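Local coordinates for ABC transporter sugar binding protein (Xanthomonas axonopodis pv. citri, PDB 3UOR), which probably binds maltose or a related sugar in the periplasm and passes it to a membrane ABC transporter for uptake, at residues 33-38 and 72-77; 44-49 and 334-339; 157-162 and 173-178. One frame throughout, in Å; residues are numbered along the deposited sequence.

Contacts 1 and 2 adjoin in space, because strand 30-36 of contact 1 is followed in the chain by helix 39-52 of contact 2. Trp35 points from the strand to helix 67-79 in contact 1, while the neighbouring Phe34 turns to helix 39-52, its CE2 lying 3.8 Å from CG1 of Val44, a residue of contact 2. The two centres are 19 Å apart. Contact 3 lies far off, its centre about 46 Å from that of contact 1, across the centre of the chain, and about 38 Å from that of contact 2. This spread is consistent with the two-lobed build of periplasmic binding proteins, where the sugar is held in the cleft between lobes; all three contacts are packing within the scaffold.

Contact 1: 33-38 and 72-77; sequences RFWAMG and EKLLTA
The six-membered ring of Trp35 reaches from strand 33-36 into helix 72-77 and is met by three side chains. With its CG set beside the backbone N (chi1 -69°), the indole projects toward the helix, and its far corner does the touching. Trp35 CZ3 lies 3.6 Å from CD2 of Leu74, whose side chain slides past the indole in the opposite direction, and Trp35 CH2 is 3.7 Å from CB of Ala77. All approach the ring obliquely. Lys73 adds its methylene chain: CG is anti to the backbone N (chi1 179°) and the extended chain crosses the indole at about a right angle, CG lying 3.8 Å from Trp35 CZ3. Lys73 NZ ends 5.4 Å from the centroid of the Trp35 six-membered ring, a long cation-pi pair that attracts weakly at most. Lysine suits this exposed margin because its carbons cover the ring and its charge can stay at the surface; the small Ala77 lets the broad indole come close. Leu74 also packs on Cys87 and Leu89. Helix 67-79 joins parallel strands 58-64 and 86-90, which flank strand 30-36, so Trp35 sits beneath the helix of a classic beta-alpha-beta crossover.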
ATOM      1  N   ARG A  33      -2.355 -18.477  19.075  1.00 60.96           N
ATOM      2  CA  ARG A  33      -1.465 -17.327  19.179  1.00 55.61           C
ATOM      3  C   ARG A  33      -1.434 -16.520  17.885  1.00 59.07           C
ATOM      4  O   ARG A  33      -1.055 -17.016  16.818  1.00 58.20           O
ATOM      5  CB  ARG A  33      -0.063 -17.742  19.608  1.00 55.27           C
ATOM      6  CG  ARG A  33      -0.004 -18.234  21.050  1.00 69.93           C
ATOM      7  CD  ARG A  33       1.423 -18.541  21.451  1.00 81.47           C
ATOM      8  NE  ARG A  33       2.075 -19.407  20.469  1.00 89.33           N
ATOM      9  CZ  ARG A  33       3.206 -19.110  19.835  1.00 89.46           C
ATOM     10  NH1 ARG A  33       3.839 -17.964  20.084  1.00 83.02           N
ATOM     11  NH2 ARG A  33       3.708 -19.971  18.957  1.00 90.03           N
ATOM     12  N   PHE A  34      -1.834 -15.263  18.017  1.00 56.80           N
ATOM     13  CA  PHE A  34      -2.011 -14.343  16.902  1.00 49.07           C
ATOM     14  C   PHE A  34      -1.058 -13.157  17.081  1.00 46.87           C
ATOM     15  O   PHE A  34      -1.198 -12.379  18.022  1.00 49.49           O
ATOM     16  CB  PHE A  34      -3.472 -13.870  16.899  1.00 41.45           C
ATOM     17  CG  PHE A  34      -3.796 -12.851  15.849  1.00 48.49           C
ATOM     18  CD1 PHE A  34      -2.979 -12.668  14.747  1.00 45.17           C
ATOM     19  CD2 PHE A  34      -4.940 -12.086  15.960  1.00 46.41           C
ATOM     20  CE1 PHE A  34      -3.290 -11.722  13.778  1.00 47.95           C
ATOM     21  CE2 PHE A  34      -5.261 -11.147  15.000  1.00 44.62           C
ATOM     22  CZ  PHE A  34      -4.433 -10.964  13.901  1.00 48.75           C
ATOM     23  N   TRP A  35      -0.077 -13.037  16.194  1.00 43.13           N
ATOM     24  CA  TRP A  35       0.844 -11.902  16.227  1.00 39.76           C
ATOM     25  C   TRP A  35       0.404 -10.823  15.246  1.00 42.69           C
ATOM     26  O   TRP A  35       0.116 -11.114  14.091  1.00 40.55           O
ATOM     27  CB  TRP A  35       2.252 -12.335  15.853  1.00 42.40           C
ATOM     28  CG  TRP A  35       2.918 -13.204  16.838  1.00 51.35           C
ATOM     29  CD1 TRP A  35       2.383 -13.727  17.980  1.00 58.01           C
ATOM     30  CD2 TRP A  35       4.270 -13.672  16.774  1.00 57.57           C
ATOM     31  NE1 TRP A  35       3.323 -14.495  18.632  1.00 57.15           N
ATOM     32  CE2 TRP A  35       4.489 -14.472  17.910  1.00 59.83           C
ATOM     33  CE3 TRP A  35       5.316 -13.490  15.861  1.00 55.79           C
ATOM     34  CZ2 TRP A  35       5.714 -15.090  18.157  1.00 65.86           C
ATOM     35  CZ3 TRP A  35       6.524 -14.094  16.108  1.00 58.80           C
ATOM     36  CH2 TRP A  35       6.715 -14.890  17.246  1.00 63.12           C
ATOM     37  N   ALA A  36       0.360  -9.577  15.710  1.00 44.31           N
ATOM     38  CA  ALA A  36      -0.027  -8.454  14.873  1.00 41.51           C
ATOM     39  C   ALA A  36       0.867  -7.278  15.254  1.00 50.26           C
ATOM     40  O   ALA A  36       1.552  -7.341  16.271  1.00 51.21           O
ATOM     41  CB  ALA A  36      -1.479  -8.127  15.095  1.00 40.44           C
ATOM     42  N   MET A  37       0.874  -6.218  14.449  1.00 44.63           N
ATOM     43  CA  MET A  37       1.848  -5.134  14.630  1.00 45.09           C
ATOM     44  C   MET A  37       1.246  -3.762  14.910  1.00 50.00           C
ATOM     45  O   MET A  37       0.409  -3.277  14.147  1.00 43.18           O
ATOM     46  CB  MET A  37       2.737  -5.001  13.399  1.00 47.65           C
ATOM     47  CG  MET A  37       3.723  -6.131  13.200  1.00 57.61           C
ATOM     48  SD  MET A  37       2.925  -7.540  12.439  1.00 68.20           S
ATOM     49  CE  MET A  37       4.334  -8.538  11.958  1.00 99.38           C
ATOM     50  N   GLY A  38       1.695  -3.127  15.986  1.00 56.83           N
ATOM     51  CA  GLY A  38       1.337  -1.744  16.262  1.00 57.62           C
ATOM     52  C   GLY A  38      -0.145  -1.476  16.472  1.00 59.09           C
ATOM     53  O   GLY A  38      -0.856  -2.279  17.083  1.00 53.76           O
ATOM     54  N   GLU A  72      12.532  -9.768  12.097  1.00 81.14           N
ATOM     55  CA  GLU A  72      13.535 -10.543  12.816  1.00 83.21           C
ATOM     56  C   GLU A  72      12.879 -11.533  13.752  1.00 75.27           C
ATOM     57  O   GLU A  72      13.272 -12.698  13.812  1.00 77.27           O
ATOM     58  CB  GLU A  72      14.450  -9.640  13.635  1.00 96.64           C
ATOM     59  CG  GLU A  72      15.641  -9.095  12.884  1.00111.52           C
ATOM     60  CD  GLU A  72      16.618  -8.391  13.806  1.00122.39           C
ATOM     61  OE1 GLU A  72      17.004  -8.995  14.833  1.00123.40           O
ATOM     62  OE2 GLU A  72      16.995  -7.236  13.504  1.00127.78           O
ATOM     63  N   LYS A  73      11.891 -11.069  14.508  1.00 64.73           N
ATOM     64  CA  LYS A  73      11.259 -11.947  15.479  1.00 65.53           C
ATOM     65  C   LYS A  73      10.697 -13.194  14.785  1.00 67.86           C
ATOM     66  O   LYS A  73      10.700 -14.287  15.354  1.00 72.37           O
ATOM     67  CB  LYS A  73      10.178 -11.208  16.272  1.00 62.79           C
ATOM     68  CG  LYS A  73       9.473 -12.089  17.296  1.00 69.91           C
ATOM     69  CD  LYS A  73       8.828 -11.285  18.412  1.00 77.03           C
ATOM     70  CE  LYS A  73       8.562 -12.176  19.623  1.00 85.67           C
ATOM     71  NZ  LYS A  73       8.086 -11.422  20.818  1.00 87.46           N
ATOM     72  N   LEU A  74      10.244 -13.023  13.545  1.00 63.88           N
ATOM     73  CA  LEU A  74       9.614 -14.102  12.790  1.00 58.65           C
ATOM     74  C   LEU A  74      10.632 -15.085  12.239  1.00 60.52           C
ATOM     75  O   LEU A  74      10.511 -16.287  12.461  1.00 62.91           O
ATOM     76  CB  LEU A  74       8.756 -13.544  11.660  1.00 55.41           C
ATOM     77  CG  LEU A  74       7.352 -13.097  12.076  1.00 53.69           C
ATOM     78  CD1 LEU A  74       6.699 -12.285  10.964  1.00 46.59           C
ATOM     79  CD2 LEU A  74       6.481 -14.291  12.474  1.00 47.46           C
ATOM     80  N   LEU A  75      11.625 -14.583  11.511  1.00 59.86           N
ATOM     81  CA  LEU A  75      12.732 -15.421  11.069  1.00 63.69           C
ATOM     82  C   LEU A  75      13.315 -16.163  12.267  1.00 66.36           C
ATOM     83  O   LEU A  75      13.617 -17.354  12.192  1.00 69.97           O
ATOM     84  CB  LEU A  75      13.816 -14.579  10.397  1.00 67.55           C
ATOM     85  CG  LEU A  75      13.445 -13.959   9.054  1.00 68.11           C
ATOM     86  CD1 LEU A  75      14.651 -13.251   8.460  1.00 68.07           C
ATOM     87  CD2 LEU A  75      12.929 -15.032   8.108  1.00 66.47           C
ATOM     88  N   THR A  76      13.450 -15.446  13.378  1.00 71.60           N
ATOM     89  CA  THR A  76      13.958 -16.018  14.618  1.00 80.44           C
ATOM     90  C   THR A  76      13.037 -17.096  15.186  1.00 83.33           C
ATOM     91  O   THR A  76      13.478 -18.211  15.468  1.00 87.46           O
ATOM     92  CB  THR A  76      14.189 -14.922  15.678  1.00 80.12           C
ATOM     93  OG1 THR A  76      15.374 -14.180  15.349  1.00 81.25           O
ATOM     94  CG2 THR A  76      14.331 -15.539  17.068  1.00 75.09           C
ATOM     95  N   ALA A  77      11.761 -16.760  15.360  1.00 77.05           N
ATOM     96  CA  ALA A  77      10.788 -17.726  15.857  1.00 75.04           C
ATOM     97  C   ALA A  77      10.717 -18.937  14.935  1.00 71.89           C
ATOM     98  O   ALA A  77      10.512 -20.062  15.392  1.00 73.33           O
ATOM     99  CB  ALA A  77       9.420 -17.085  15.998  1.00 76.46           C
TER

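Contact 2: 44-49 and 334-339; sequences VAELVA and HAIIGD
Ile336 is the knuckle by which helix 334-337 touches helix 44-49, and one methyl does all the work. Its CD1 lies 4.2 Å from CD1 of Leu47 and, on the outer side, 4.2 Å from OE2 of Glu46. The chain of Ile336 is stretched beyond CG1 (chi2 166°), which carries CD1 outward to the other helix.

Neither approach in this small contact, only 90 Å² in all, is tight, and its two sides differ in burial, not in distance. Leu47 is buried and backed by Val329 and Phe333 of helix 327-337; leucine and isoleucine supply the branched apolar ends that such a seam needs. On the solvent side Glu46 and Ile336 are exposed, though Ile336 also leans on Val43 of helix 39-52. The carboxylate of Glu46 meets the isoleucine methyl without any hydrogen bond across the segments, as fits a charged residue at a solvent margin.

Helix 327-337 ends directly afterwards: Gly338 takes a positive phi of 90°, easy only for glycine, as its N bonds to His334 O at 2.7 Å. Beyond it, the carboxylate of Asp339 lies close to that of Glu40, which would probably favour protonation of one of them. Helices 39-52 and 327-337 lie side by side over the sheet: Val44 rests on Trp140, and Asp339, just past the second helix, on Tyr141, both of strand 134-150.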
ATOM      1  N   VAL A  44      -7.223  -4.829  16.709  1.00 50.69           N
ATOM      2  CA  VAL A  44      -7.722  -6.185  16.474  1.00 41.72           C
ATOM      3  C   VAL A  44      -7.945  -6.919  17.798  1.00 40.98           C
ATOM      4  O   VAL A  44      -8.776  -7.815  17.869  1.00 46.86           O
ATOM      5  CB  VAL A  44      -6.835  -7.030  15.532  1.00 39.85           C
ATOM      6  CG1 VAL A  44      -5.626  -7.602  16.285  1.00 34.34           C
ATOM      7  CG2 VAL A  44      -7.659  -8.176  14.924  1.00 38.91           C
ATOM      8  N   ALA A  45      -7.217  -6.540  18.849  1.00 41.55           N
ATOM      9  CA  ALA A  45      -7.434  -7.165  20.157  1.00 43.77           C
ATOM     10  C   ALA A  45      -8.841  -6.858  20.680  1.00 48.91           C
ATOM     11  O   ALA A  45      -9.452  -7.696  21.341  1.00 51.88           O
ATOM     12  CB  ALA A  45      -6.373  -6.728  21.164  1.00 44.35           C
ATOM     13  N   GLU A  46      -9.365  -5.671  20.378  1.00 43.33           N
ATOM     14  CA  GLU A  46     -10.733  -5.339  20.795  1.00 47.85           C
ATOM     15  C   GLU A  46     -11.701  -6.243  20.060  1.00 57.01           C
ATOM     16  O   GLU A  46     -12.657  -6.770  20.636  1.00 63.23           O
ATOM     17  CB  GLU A  46     -11.086  -3.906  20.442  1.00 47.50           C
ATOM     18  CG  GLU A  46     -10.264  -2.866  21.135  1.00 55.75           C
ATOM     19  CD  GLU A  46     -10.655  -1.480  20.682  1.00 58.84           C
ATOM     20  OE1 GLU A  46      -9.738  -0.683  20.411  1.00 56.87           O
ATOM     21  OE2 GLU A  46     -11.873  -1.203  20.575  1.00 58.96           O
ATOM     22  N   LEU A  47     -11.441  -6.402  18.767  1.00 52.43           N
ATOM     23  CA  LEU A  47     -12.298  -7.184  17.898  1.00 50.80           C
ATOM     24  C   LEU A  47     -12.330  -8.640  18.322  1.00 49.77           C
ATOM     25  O   LEU A  47     -13.376  -9.269  18.254  1.00 54.07           O
ATOM     26  CB  LEU A  47     -11.852  -7.062  16.438  1.00 47.44           C
ATOM     27  CG  LEU A  47     -12.249  -5.785  15.689  1.00 47.08           C
ATOM     28  CD1 LEU A  47     -11.982  -4.562  16.514  1.00 49.65           C
ATOM     29  CD2 LEU A  47     -11.493  -5.706  14.389  1.00 50.07           C
ATOM     30  N   VAL A  48     -11.196  -9.189  18.755  1.00 49.42           N
ATOM     31  CA  VAL A  48     -11.180 -10.614  19.089  1.00 56.44           C
ATOM     32  C   VAL A  48     -12.031 -10.870  20.330  1.00 65.19           C
ATOM     33  O   VAL A  48     -12.567 -11.966  20.509  1.00 66.68           O
ATOM     34  CB  VAL A  48      -9.754 -11.213  19.260  1.00 51.28           C
ATOM     35  CG1 VAL A  48      -8.870 -10.800  18.125  1.00 49.81           C
ATOM     36  CG2 VAL A  48      -9.137 -10.797  20.581  1.00 63.38           C
ATOM     37  N   ALA A  49     -12.171  -9.848  21.171  1.00 67.46           N
ATOM     38  CA  ALA A  49     -13.036  -9.949  22.340  1.00 66.26           C
ATOM     39  C   ALA A  49     -14.415 -10.442  21.915  1.00 70.42           C
ATOM     40  O   ALA A  49     -14.953 -11.378  22.504  1.00 79.20           O
ATOM     41  CB  ALA A  49     -13.131  -8.607  23.064  1.00 59.83           C
ATOM     42  N   HIS A 334     -12.322  -0.558  10.040  1.00 38.87           N
ATOM     43  CA  HIS A 334     -12.144   0.709   9.321  1.00 38.48           C
ATOM     44  C   HIS A 334     -12.579   1.893  10.185  1.00 43.47           C
ATOM     45  O   HIS A 334     -11.911   2.936  10.225  1.00 43.25           O
ATOM     46  CB  HIS A 334     -12.947   0.701   8.023  1.00 36.84           C
ATOM     47  CG  HIS A 334     -12.892   1.996   7.273  1.00 35.36           C
ATOM     48  ND1 HIS A 334     -13.854   2.974   7.402  1.00 39.84           N
ATOM     49  CD2 HIS A 334     -11.984   2.476   6.389  1.00 32.76           C
ATOM     50  CE1 HIS A 334     -13.551   3.999   6.622  1.00 36.29           C
ATOM     51  NE2 HIS A 334     -12.419   3.722   5.996  1.00 35.42           N
ATOM     52  N   ALA A 335     -13.706   1.726  10.872  1.00 47.43           N
ATOM     53  CA  ALA A 335     -14.274   2.797  11.684  1.00 49.85           C
ATOM     54  C   ALA A 335     -13.285   3.233  12.746  1.00 51.81           C
ATOM     55  O   ALA A 335     -13.143   4.422  13.012  1.00 45.66           O
ATOM     56  CB  ALA A 335     -15.571   2.353  12.332  1.00 40.35           C
ATOM     57  N   ILE A 336     -12.586   2.270  13.340  1.00 50.05           N
ATOM     58  CA  ILE A 336     -11.716   2.584  14.466  1.00 49.96           C
ATOM     59  C   ILE A 336     -10.365   3.118  14.027  1.00 56.79           C
ATOM     60  O   ILE A 336      -9.905   4.127  14.542  1.00 62.69           O
ATOM     61  CB  ILE A 336     -11.533   1.375  15.396  1.00 48.26           C
ATOM     62  CG1 ILE A 336     -12.892   0.906  15.908  1.00 46.41           C
ATOM     63  CG2 ILE A 336     -10.624   1.725  16.550  1.00 52.73           C
ATOM     64  CD1 ILE A 336     -12.861  -0.455  16.542  1.00 45.58           C
ATOM     65  N   ILE A 337      -9.741   2.459  13.053  1.00 58.88           N
ATOM     66  CA  ILE A 337      -8.362   2.775  12.700  1.00 48.65           C
ATOM     67  C   ILE A 337      -8.163   3.286  11.259  1.00 44.87           C
ATOM     68  O   ILE A 337      -7.083   3.761  10.907  1.00 50.20           O
ATOM     69  CB  ILE A 337      -7.445   1.567  13.016  1.00 54.07           C
ATOM     70  CG1 ILE A 337      -5.974   1.961  12.983  1.00 65.76           C
ATOM     71  CG2 ILE A 337      -7.694   0.435  12.057  1.00 53.08           C
ATOM     72  CD1 ILE A 337      -5.048   0.819  13.379  1.00 75.07           C
ATOM     73  N   GLY A 338      -9.195   3.206  10.426  1.00 41.00           N
ATOM     74  CA  GLY A 338      -9.107   3.787   9.090  1.00 31.69           C
ATOM     75  C   GLY A 338      -8.574   2.856   8.007  1.00 34.77           C
ATOM     76  O   GLY A 338      -8.486   3.255   6.852  1.00 37.56           O
ATOM     77  N   ASP A 339      -8.227   1.620   8.368  1.00 34.74           N
ATOM     78  CA  ASP A 339      -7.671   0.658   7.411  1.00 34.92           C
ATOM     79  C   ASP A 339      -8.717   0.217   6.410  1.00 36.58           C
ATOM     80  O   ASP A 339      -9.861  -0.045   6.768  1.00 37.99           O
ATOM     81  CB  ASP A 339      -7.063  -0.553   8.123  1.00 36.62           C
ATOM     82  CG  ASP A 339      -5.791  -0.199   8.877  1.00 43.63           C
ATOM     83  OD1 ASP A 339      -5.227   0.861   8.580  1.00 47.29           O
ATOM     84  OD2 ASP A 339      -5.361  -0.956   9.766  1.00 45.00           O
TER

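Contact 3: 157-162 and 173-178; sequences AGYSQM and MAAIKR
Tyr159 turns the edge of its ring to Ala175: the alanine CB lies in the ring plane, 3.9 Å from Tyr159 CE1, so the helix segment meets the phenol at its rim and over neither face. The ring also packs on Leu154 of helix 151-156. A chi1 of -65° sets the ring beside the backbone N and brings CE1 of the ring to the methyl of Ala175. The guanidinium of Arg178 is flat against its own helix instead, one face looking toward Ala174 O and Ala175 CA, both offset toward the rim of the group. A third flat group, the amide of Gln161, gives its NE2 to Ser160 OG at 2.7 Å; the bond is nearly straight (168°), and the hydroxyl lies almost in the amide plane, a bond between neighbouring exposed side chains, which fixes how the amide is turned.

The closest packing belongs to Ala157. Its CB rests 3.6 Å from CG1 of Ile176 and 4.2 Å from CB of Ala175, and its carbonyl O lies 3.9 Å from that same Ala175 CB. Small residues on both sides let the backbones approach, with the CA atoms of Ala157 and Ile176 just 5.1 Å apart. Ile176, whose side chain lies beside this junction, continues inward to Ala260 and Phe261 of strand 259-264, as befits a buried branched residue. On the helix beyond, Lys177 NZ is hydrogen-bonded to the backbone oxygens of Arg184 and Gly237.

Gly158 follows Ala157 with a phi of 115°, and two bonds lead back into the last turn of helix 151-156. The loop that starts here leads on to helix 166-180, on which Ala157 of the capped end packs, and the cap itself is a Schellman motif closing helix 151-156.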
ATOM      1  N   ALA A 157      -8.118  27.968  -8.301  1.00 43.23           N
ATOM      2  CA  ALA A 157      -7.338  27.811  -9.518  1.00 42.88           C
ATOM      3  C   ALA A 157      -8.266  27.587 -10.712  1.00 50.97           C
ATOM      4  O   ALA A 157      -7.806  27.464 -11.845  1.00 52.14           O
ATOM      5  CB  ALA A 157      -6.339  26.675  -9.381  1.00 38.46           C
ATOM      6  N   GLY A 158      -9.574  27.523 -10.458  1.00 41.32           N
ATOM      7  CA  GLY A 158     -10.540  27.488 -11.542  1.00 39.97           C
ATOM      8  C   GLY A 158     -11.356  26.214 -11.661  1.00 44.91           C
ATOM      9  O   GLY A 158     -12.267  26.148 -12.479  1.00 47.64           O
ATOM     10  N   TYR A 159     -11.060  25.217 -10.833  1.00 43.99           N
ATOM     11  CA  TYR A 159     -11.617  23.884 -11.042  1.00 36.70           C
ATOM     12  C   TYR A 159     -12.551  23.389  -9.969  1.00 41.15           C
ATOM     13  O   TYR A 159     -12.295  23.560  -8.782  1.00 42.53           O
ATOM     14  CB  TYR A 159     -10.490  22.870 -11.180  1.00 44.75           C
ATOM     15  CG  TYR A 159      -9.614  23.064 -12.387  1.00 48.91           C
ATOM     16  CD1 TYR A 159      -8.527  23.930 -12.348  1.00 51.70           C
ATOM     17  CD2 TYR A 159      -9.852  22.347 -13.559  1.00 54.98           C
ATOM     18  CE1 TYR A 159      -7.703  24.104 -13.463  1.00 57.22           C
ATOM     19  CE2 TYR A 159      -9.037  22.500 -14.674  1.00 67.60           C
ATOM     20  CZ  TYR A 159      -7.959  23.379 -14.623  1.00 68.00           C
ATOM     21  OH  TYR A 159      -7.148  23.529 -15.736  1.00 69.46           O
ATOM     22  N   SER A 160     -13.623  22.729 -10.405  1.00 38.16           N
ATOM     23  CA  SER A 160     -14.517  22.037  -9.499  1.00 37.14           C
ATOM     24  C   SER A 160     -14.265  20.528  -9.536  1.00 32.94           C
ATOM     25  O   SER A 160     -14.678  19.811  -8.630  1.00 33.94           O
ATOM     26  CB  SER A 160     -15.969  22.303  -9.883  1.00 41.37           C
ATOM     27  OG  SER A 160     -16.330  21.553 -11.033  1.00 41.27           O
ATOM     28  N   GLN A 161     -13.616  20.054 -10.598  1.00 37.35           N
ATOM     29  CA  GLN A 161     -13.299  18.633 -10.762  1.00 33.62           C
ATOM     30  C   GLN A 161     -11.813  18.393 -10.510  1.00 37.09           C
ATOM     31  O   GLN A 161     -10.957  19.179 -10.939  1.00 32.82           O
ATOM     32  CB  GLN A 161     -13.591  18.190 -12.204  1.00 35.86           C
ATOM     33  CG  GLN A 161     -14.999  18.495 -12.700  1.00 33.42           C
ATOM     34  CD  GLN A 161     -16.044  17.943 -11.782  1.00 34.04           C
ATOM     35  OE1 GLN A 161     -16.233  16.724 -11.694  1.00 38.60           O
ATOM     36  NE2 GLN A 161     -16.735  18.835 -11.074  1.00 42.02           N
ATOM     37  N   MET A 162     -11.492  17.308  -9.820  1.00 38.86           N
ATOM     38  CA  MET A 162     -10.105  16.886  -9.742  1.00 38.55           C
ATOM     39  C   MET A 162      -9.759  16.262 -11.086  1.00 41.07           C
ATOM     40  O   MET A 162     -10.637  15.744 -11.770  1.00 35.15           O
ATOM     41  CB  MET A 162      -9.876  15.905  -8.586  1.00 33.45           C
ATOM     42  CG  MET A 162      -9.765  16.575  -7.227  1.00 32.06           C
ATOM     43  SD  MET A 162      -8.241  17.520  -7.064  1.00 34.51           S
ATOM     44  CE  MET A 162      -7.165  16.179  -6.515  1.00 22.97           C
ATOM     45  N   MET A 173      -2.136  21.501 -11.870  1.00 34.93           N
ATOM     46  CA  MET A 173      -1.006  21.899 -11.033  1.00 39.56           C
ATOM     47  C   MET A 173      -0.407  23.217 -11.509  1.00 38.91           C
ATOM     48  O   MET A 173      -0.055  24.065 -10.697  1.00 38.06           O
ATOM     49  CB  MET A 173       0.061  20.799 -10.938  1.00 26.94           C
ATOM     50  CG  MET A 173      -0.393  19.608 -10.061  1.00 28.96           C
ATOM     51  SD  MET A 173       0.897  18.362  -9.871  1.00 38.09           S
ATOM     52  CE  MET A 173       1.097  17.772 -11.560  1.00 25.50           C
ATOM     53  N   ALA A 174      -0.298  23.399 -12.815  1.00 42.23           N
ATOM     54  CA  ALA A 174       0.270  24.656 -13.322  1.00 44.43           C
ATOM     55  C   ALA A 174      -0.680  25.788 -12.942  1.00 50.09           C
ATOM     56  O   ALA A 174      -0.249  26.883 -12.585  1.00 48.72           O
ATOM     57  CB  ALA A 174       0.473  24.599 -14.828  1.00 40.08           C
ATOM     58  N   ALA A 175      -1.982  25.507 -12.972  1.00 47.35           N
ATOM     59  CA  ALA A 175      -2.970  26.542 -12.680  1.00 46.84           C
ATOM     60  C   ALA A 175      -2.880  26.952 -11.202  1.00 43.41           C
ATOM     61  O   ALA A 175      -2.996  28.130 -10.857  1.00 41.39           O
ATOM     62  CB  ALA A 175      -4.387  26.075 -13.052  1.00 37.44           C
ATOM     63  N   ILE A 176      -2.636  25.983 -10.334  1.00 41.71           N
ATOM     64  CA  ILE A 176      -2.501  26.267  -8.903  1.00 40.29           C
ATOM     65  C   ILE A 176      -1.218  27.044  -8.646  1.00 49.17           C
ATOM     66  O   ILE A 176      -1.187  27.989  -7.856  1.00 47.96           O
ATOM     67  CB  ILE A 176      -2.503  24.957  -8.072  1.00 40.47           C
ATOM     68  CG1 ILE A 176      -3.867  24.277  -8.173  1.00 38.69           C
ATOM     69  CG2 ILE A 176      -2.139  25.230  -6.632  1.00 36.97           C
ATOM     70  CD1 ILE A 176      -3.977  22.957  -7.442  1.00 38.12           C
ATOM     71  N   LYS A 177      -0.158  26.647  -9.338  1.00 44.12           N
ATOM     72  CA  LYS A 177       1.134  27.277  -9.154  1.00 45.44           C
ATOM     73  C   LYS A 177       1.058  28.765  -9.525  1.00 55.97           C
ATOM     74  O   LYS A 177       1.565  29.616  -8.793  1.00 55.86           O
ATOM     75  CB  LYS A 177       2.208  26.549  -9.961  1.00 43.74           C
ATOM     76  CG  LYS A 177       3.628  27.128  -9.796  1.00 46.41           C
ATOM     77  CD  LYS A 177       4.193  26.861  -8.406  1.00 39.63           C
ATOM     78  CE  LYS A 177       5.605  27.410  -8.307  1.00 43.24           C
ATOM     79  NZ  LYS A 177       6.284  26.952  -7.074  1.00 43.35           N
ATOM     80  N   ARG A 178       0.411  29.087 -10.643  1.00 56.55           N
ATOM     81  CA  ARG A 178       0.183  30.495 -10.983  1.00 61.60           C
ATOM     82  C   ARG A 178      -0.518  31.212  -9.837  1.00 59.30           C
ATOM     83  O   ARG A 178      -0.116  32.288  -9.436  1.00 68.42           O
ATOM     84  CB  ARG A 178      -0.659  30.637 -12.252  1.00 68.27           C
ATOM     85  CG  ARG A 178       0.058  30.187 -13.508  1.00 75.81           C
ATOM     86  CD  ARG A 178      -0.665  30.668 -14.756  1.00 81.01           C
ATOM     87  NE  ARG A 178      -1.987  30.070 -14.927  1.00 80.30           N
ATOM     88  CZ  ARG A 178      -2.210  28.899 -15.520  1.00 73.49           C
ATOM     89  NH1 ARG A 178      -1.193  28.179 -15.989  1.00 61.70           N
ATOM     90  NH2 ARG A 178      -3.453  28.442 -15.641  1.00 68.41           N
TER